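Local coordinates for transcriptional regulator ComR (Streptococcus vestibularis F0396, PDB 6HU8), which probably binds DNA as a transcriptional regulator of the RNPP family, switching on competence in streptococci in response to a signalling peptide, at residues K140-V152 and L163-G175. Numbering follows the deposited sequence.
Sequences KVEEIYEDLFEQV and LLVIDYYFYHLYG
Tyr168 and His172 lie over one face of the Tyr145 ring, Phe149 CB, one helical turn on, meets the rim of the opposite face, and the Val165 carbonyl oxygen sits at the edge. Tyr168 arrives edge-on, a T-shaped pair with planes at 84° in which CD2 comes within 3.5 Å of Tyr145 CD1. The His172 ring instead runs nearly parallel to Tyr145 but slid aside, with little overlap. Phe149 and Tyr169 form an offset stack, Phe149 CZ standing 3.4 Å from Tyr169 CG; with CG anti to the backbone N (chi1 -176°), the phenyl reaches across to the other helix although its CB does not point there. Tyr145 OH sits over the rim of a Phe149 face, 3.4 Å from Tyr169 CB. These ring contacts join two consecutive helices of the tetratricopeptide-type domain at a steep angle: the axes of 140-152 and 163-173 cross at -113° and approach to 9.8 Å, and Val165 enters as a knob among Tyr145, Leu148, Phe149 and Val152. Val152 CG1 extends the apolar seam to Ile166 CG1 at 3.7 Å. The His172 ring is gripped at both nitrogens: NE2 donates to the syn lone pair of Glu142 OE2 (2.9 Å), with a weaker bond to OE1, and ND1 donates to Tyr168 O (2.7 Å); these bonds, near the ring plane, together fix its rotation. A water bridges Glu142 OE1 and Tyr168 OH, the same hydroxyl is hydrogen-bonded to Asn128 ND2, and Trp135 stacks on His172.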
loop_
_atom_site.group_PDB
_atom_site.type_symbol
_atom_site.label_atom_id
_atom_site.label_comp_id
_atom_site.label_asym_id
_atom_site.label_seq_id
_atom_site.Cartn_x
_atom_site.Cartn_y
_atom_site.Cartn_z
ATOM N N LYS A 140 17.069 4.116 -4.058
ATOM C CA LYS A 140 17.200 3.981 -2.615
ATOM C C LYS A 140 15.860 3.557 -2.021
ATOM O O LYS A 140 15.801 2.750 -1.109
ATOM C CB LYS A 140 17.689 5.281 -1.987
ATOM C CG LYS A 140 19.007 5.782 -2.569
ATOM C CD LYS A 140 19.627 6.894 -1.728
ATOM C CE LYS A 140 18.602 7.553 -0.792
ATOM N NZ LYS A 140 19.248 8.378 0.270
ATOM N N VAL A 141 14.780 4.084 -2.577
ATOM C CA VAL A 141 13.441 3.664 -2.198
ATOM C C VAL A 141 13.210 2.224 -2.653
ATOM O O VAL A 141 12.651 1.397 -1.922
ATOM C CB VAL A 141 12.380 4.597 -2.820
ATOM C CG1 VAL A 141 10.985 4.029 -2.636
ATOM C CG2 VAL A 141 12.505 5.987 -2.229
ATOM N N GLU A 142 13.667 1.921 -3.862
ATOM C CA GLU A 142 13.463 0.593 -4.439
ATOM C C GLU A 142 14.103 -0.510 -3.599
ATOM O O GLU A 142 13.520 -1.583 -3.428
ATOM C CB GLU A 142 14.007 0.547 -5.876
ATOM C CG GLU A 142 13.678 -0.737 -6.635
ATOM C CD GLU A 142 12.182 -0.898 -6.921
ATOM O OE1 GLU A 142 11.399 0.060 -6.677
ATOM O OE2 GLU A 142 11.794 -1.996 -7.384
ATOM N N GLU A 143 15.302 -0.235 -3.085
ATOM C CA GLU A 143 16.062 -1.176 -2.256
ATOM C C GLU A 143 15.309 -1.492 -0.957
ATOM O O GLU A 143 15.284 -2.636 -0.492
ATOM C CB GLU A 143 17.456 -0.597 -1.959
ATOM C CG GLU A 143 18.392 -1.504 -1.172
ATOM C CD GLU A 143 19.729 -0.830 -0.810
ATOM O OE1 GLU A 143 19.766 0.413 -0.678
ATOM O OE2 GLU A 143 20.748 -1.538 -0.653
ATOM N N ILE A 144 14.712 -0.465 -0.361
ATOM C CA ILE A 144 13.916 -0.629 0.850
ATOM C C ILE A 144 12.598 -1.346 0.541
ATOM O O ILE A 144 12.216 -2.303 1.226
ATOM C CB ILE A 144 13.652 0.751 1.525
ATOM C CG1 ILE A 144 14.941 1.270 2.165
ATOM C CG2 ILE A 144 12.503 0.671 2.558
ATOM C CD1 ILE A 144 15.029 2.780 2.274
ATOM N N TYR A 145 11.916 -0.911 -0.512
ATOM C CA TYR A 145 10.675 -1.555 -0.905
ATOM C C TYR A 145 10.924 -3.038 -1.159
ATOM O O TYR A 145 10.104 -3.882 -0.798
ATOM C CB TYR A 145 10.083 -0.886 -2.157
ATOM C CG TYR A 145 9.273 -1.820 -3.013
ATOM C CD1 TYR A 145 7.916 -2.056 -2.745
ATOM C CD2 TYR A 145 9.850 -2.450 -4.112
ATOM C CE1 TYR A 145 7.172 -2.920 -3.545
ATOM C CE2 TYR A 145 9.127 -3.310 -4.904
ATOM C CZ TYR A 145 7.803 -3.542 -4.628
ATOM O OH TYR A 145 7.122 -4.406 -5.451
ATOM N N GLU A 146 12.069 -3.351 -1.753
ATOM C CA GLU A 146 12.333 -4.735 -2.160
ATOM C C GLU A 146 12.265 -5.693 -0.969
ATOM O O GLU A 146 11.601 -6.722 -1.042
ATOM C CB GLU A 146 13.689 -4.865 -2.859
ATOM C CG GLU A 146 13.899 -6.250 -3.438
ATOM C CD GLU A 146 15.196 -6.392 -4.242
ATOM O OE1 GLU A 146 16.283 -6.332 -3.636
ATOM O OE2 GLU A 146 15.123 -6.567 -5.480
ATOM N N ASP A 147 12.922 -5.355 0.138
ATOM C CA ASP A 147 12.938 -6.293 1.257
ATOM C C ASP A 147 11.608 -6.301 2.008
ATOM O O ASP A 147 11.139 -7.362 2.428
ATOM C CB ASP A 147 14.116 -5.999 2.201
ATOM C CG ASP A 147 15.446 -6.515 1.643
ATOM O OD1 ASP A 147 15.415 -7.197 0.589
ATOM O OD2 ASP A 147 16.507 -6.266 2.257
ATOM N N LEU A 148 10.979 -5.141 2.167
ATOM C CA LEU A 148 9.647 -5.111 2.794
ATOM C C LEU A 148 8.615 -5.899 1.962
ATOM O O LEU A 148 7.766 -6.587 2.528
ATOM C CB LEU A 148 9.183 -3.665 3.019
ATOM C CG LEU A 148 10.011 -2.975 4.114
ATOM C CD1 LEU A 148 9.776 -1.466 4.165
ATOM C CD2 LEU A 148 9.703 -3.588 5.475
ATOM N N PHE A 149 8.702 -5.838 0.631
ATOM C CA PHE A 149 7.796 -6.627 -0.201
ATOM C C PHE A 149 8.068 -8.126 -0.078
ATOM O O PHE A 149 7.119 -8.906 -0.044
ATOM C CB PHE A 149 7.876 -6.221 -1.675
ATOM C CG PHE A 149 6.879 -6.940 -2.552
ATOM C CD1 PHE A 149 5.523 -6.932 -2.232
ATOM C CD2 PHE A 149 7.294 -7.614 -3.695
ATOM C CE1 PHE A 149 4.593 -7.604 -3.030
ATOM C CE2 PHE A 149 6.381 -8.283 -4.506
ATOM C CZ PHE A 149 5.028 -8.281 -4.177
ATOM N N GLU A 150 9.345 -8.534 -0.018
ATOM C CA GLU A 150 9.679 -9.947 0.244
ATOM C C GLU A 150 9.020 -10.423 1.535
ATOM O O GLU A 150 8.591 -11.561 1.641
ATOM C CB GLU A 150 11.184 -10.170 0.366
ATOM C CG GLU A 150 11.914 -10.423 -0.912
ATOM C CD GLU A 150 11.363 -11.615 -1.677
ATOM O OE1 GLU A 150 11.143 -12.695 -1.080
ATOM O OE2 GLU A 150 11.124 -11.450 -2.888
ATOM N N GLN A 151 8.975 -9.545 2.531
ATOM C CA GLN A 151 8.398 -9.911 3.812
ATOM C C GLN A 151 6.870 -9.984 3.690
ATOM O O GLN A 151 6.227 -10.841 4.299
ATOM C CB GLN A 151 8.856 -8.923 4.892
ATOM C CG GLN A 151 10.309 -9.213 5.292
ATOM C CD GLN A 151 10.975 -8.113 6.103
ATOM O OE1 GLN A 151 10.513 -6.982 6.154
ATOM N NE2 GLN A 151 12.089 -8.455 6.732
ATOM N N VAL A 152 6.286 -9.131 2.858
ATOM C CA VAL A 152 4.827 -9.139 2.717
ATOM C C VAL A 152 4.373 -10.444 2.041
ATOM O O VAL A 152 3.319 -10.995 2.381
ATOM C CB VAL A 152 4.328 -7.905 1.924
ATOM C CG1 VAL A 152 2.934 -8.139 1.340
ATOM C CG2 VAL A 152 4.352 -6.677 2.815
ATOM N N LEU A 163 -0.437 -3.062 2.941
ATOM C CA LEU A 163 -1.325 -2.768 1.815
ATOM C C LEU A 163 -0.727 -1.707 0.916
ATOM O O LEU A 163 -0.909 -1.750 -0.301
ATOM C CB LEU A 163 -2.702 -2.317 2.304
ATOM C CG LEU A 163 -3.556 -3.408 2.953
ATOM C CD1 LEU A 163 -4.905 -2.836 3.301
ATOM C CD2 LEU A 163 -3.715 -4.615 2.046
ATOM N N LEU A 164 0.010 -0.768 1.498
ATOM C CA LEU A 164 0.615 0.281 0.690
ATOM C C LEU A 164 1.855 -0.237 -0.058
ATOM O O LEU A 164 2.106 0.167 -1.189
ATOM C CB LEU A 164 0.947 1.497 1.556
ATOM C CG LEU A 164 -0.323 2.207 2.055
ATOM C CD1 LEU A 164 0.002 3.323 3.033
ATOM C CD2 LEU A 164 -1.136 2.751 0.907
ATOM N N VAL A 165 2.636 -1.113 0.569
ATOM C CA VAL A 165 3.727 -1.770 -0.149
ATOM C C VAL A 165 3.137 -2.525 -1.345
ATOM O O VAL A 165 3.670 -2.501 -2.463
ATOM C CB VAL A 165 4.508 -2.748 0.763
ATOM C CG1 VAL A 165 5.483 -3.578 -0.059
ATOM C CG2 VAL A 165 5.231 -1.986 1.894
ATOM N N ILE A 166 2.028 -3.204 -1.096
ATOM C CA ILE A 166 1.355 -3.976 -2.139
ATOM C C ILE A 166 0.837 -3.038 -3.236
ATOM O O ILE A 166 0.816 -3.393 -4.415
ATOM C CB ILE A 166 0.198 -4.823 -1.553
ATOM C CG1 ILE A 166 0.768 -5.950 -0.694
ATOM C CG2 ILE A 166 -0.687 -5.404 -2.673
ATOM C CD1 ILE A 166 -0.278 -6.782 0.019
ATOM N N ASP A 167 0.442 -1.829 -2.854
ATOM C CA ASP A 167 0.090 -0.824 -3.850
ATOM C C ASP A 167 1.301 -0.502 -4.752
ATOM O O ASP A 167 1.174 -0.453 -5.988
ATOM C CB ASP A 167 -0.424 0.440 -3.160
ATOM C CG ASP A 167 -1.426 1.195 -3.996
ATOM O OD1 ASP A 167 -1.668 0.793 -5.158
ATOM O OD2 ASP A 167 -1.971 2.192 -3.479
ATOM N N TYR A 168 2.472 -0.310 -4.142
ATOM C CA TYR A 168 3.691 0.013 -4.896
ATOM C C TYR A 168 4.064 -1.135 -5.836
ATOM O O TYR A 168 4.566 -0.916 -6.955
ATOM C CB TYR A 168 4.857 0.313 -3.949
ATOM C CG TYR A 168 5.913 1.239 -4.513
ATOM C CD1 TYR A 168 5.558 2.390 -5.216
ATOM C CD2 TYR A 168 7.272 0.982 -4.320
ATOM C CE1 TYR A 168 6.524 3.247 -5.722
ATOM C CE2 TYR A 168 8.247 1.836 -4.812
ATOM C CZ TYR A 168 7.869 2.963 -5.515
ATOM O OH TYR A 168 8.834 3.809 -5.997
ATOM N N TYR A 169 3.823 -2.358 -5.377
ATOM C CA TYR A 169 4.040 -3.538 -6.213
ATOM C C TYR A 169 3.162 -3.472 -7.472
ATOM O O TYR A 169 3.670 -3.577 -8.592
ATOM C CB TYR A 169 3.773 -4.823 -5.411
ATOM C CG TYR A 169 3.500 -6.044 -6.276
ATOM C CD1 TYR A 169 4.466 -6.529 -7.168
ATOM C CD2 TYR A 169 2.284 -6.717 -6.196
ATOM C CE1 TYR A 169 4.215 -7.645 -7.968
ATOM C CE2 TYR A 169 2.019 -7.836 -7.002
ATOM C CZ TYR A 169 2.990 -8.289 -7.880
ATOM O OH TYR A 169 2.742 -9.387 -8.670
ATOM N N PHE A 170 1.855 -3.277 -7.299
ATOM C CA PHE A 170 0.950 -3.151 -8.447
ATOM C C PHE A 170 1.384 -2.016 -9.369
ATOM O O PHE A 170 1.305 -2.131 -10.600
ATOM C CB PHE A 170 -0.493 -2.938 -7.978
ATOM C CG PHE A 170 -1.070 -4.129 -7.272
ATOM C CD1 PHE A 170 -0.753 -5.418 -7.696
ATOM C CD2 PHE A 170 -1.916 -3.972 -6.194
ATOM C CE1 PHE A 170 -1.276 -6.535 -7.061
ATOM C CE2 PHE A 170 -2.449 -5.090 -5.553
ATOM C CZ PHE A 170 -2.117 -6.370 -5.980
ATOM N N TYR A 171 1.866 -0.932 -8.762
ATOM C CA TYR A 171 2.420 0.199 -9.501
ATOM C C TYR A 171 3.586 -0.208 -10.410
ATOM O O TYR A 171 3.786 0.403 -11.457
ATOM C CB TYR A 171 2.869 1.270 -8.518
ATOM C CG TYR A 171 3.303 2.593 -9.113
ATOM C CD1 TYR A 171 2.394 3.420 -9.758
ATOM C CD2 TYR A 171 4.611 3.046 -8.963
ATOM C CE1 TYR A 171 2.782 4.656 -10.272
ATOM C CE2 TYR A 171 5.009 4.275 -9.467
ATOM C CZ TYR A 171 4.092 5.078 -10.122
ATOM O OH TYR A 171 4.485 6.301 -10.627
ATOM N N HIS A 172 4.349 -1.227 -10.012
ATOM C CA HIS A 172 5.416 -1.764 -10.874
ATOM C C HIS A 172 4.848 -2.456 -12.119
ATOM O O HIS A 172 5.491 -2.499 -13.172
ATOM C CB HIS A 172 6.296 -2.784 -10.134
ATOM C CG HIS A 172 7.295 -2.177 -9.208
ATOM N ND1 HIS A 172 6.933 -1.396 -8.132
ATOM C CD2 HIS A 172 8.648 -2.242 -9.190
ATOM C CE1 HIS A 172 8.022 -1.000 -7.494
ATOM N NE2 HIS A 172 9.076 -1.507 -8.112
ATOM N N LEU A 173 3.663 -3.039 -11.972
ATOM C CA LEU A 173 3.083 -3.858 -13.030
ATOM C C LEU A 173 2.327 -3.029 -14.048
ATOM O O LEU A 173 1.953 -3.535 -15.098
ATOM C CB LEU A 173 2.140 -4.906 -12.445
ATOM C CG LEU A 173 2.757 -5.902 -11.476
ATOM C CD1 LEU A 173 1.752 -6.977 -11.127
ATOM C CD2 LEU A 173 4.010 -6.508 -12.098
ATOM N N TYR A 174 2.088 -1.761 -13.728
ATOM C CA TYR A 174 1.300 -0.899 -14.597
ATOM C C TYR A 174 1.896 -0.795 -15.999
ATOM O O TYR A 174 3.076 -0.487 -16.162
ATOM C CB TYR A 174 1.169 0.497 -13.995
ATOM C CG TYR A 174 0.217 1.379 -14.766
ATOM C CD1 TYR A 174 -1.158 1.248 -14.609
ATOM C CD2 TYR A 174 0.689 2.334 -15.662
ATOM C CE1 TYR A 174 -2.040 2.048 -15.317
ATOM C CE2 TYR A 174 -0.186 3.137 -16.376
ATOM C CZ TYR A 174 -1.549 2.990 -16.199
ATOM O OH TYR A 174 -2.427 3.786 -16.904
ATOM N N GLY A 175 1.070 -1.056 -17.006
ATOM C CA GLY A 175 1.503 -0.951 -18.386
ATOM C C GLY A 175 2.284 -2.146 -18.897
ATOM O O GLY A 175 2.518 -2.265 -20.096
HETATM O O HOH W 1 11.290 2.754 -6.165
#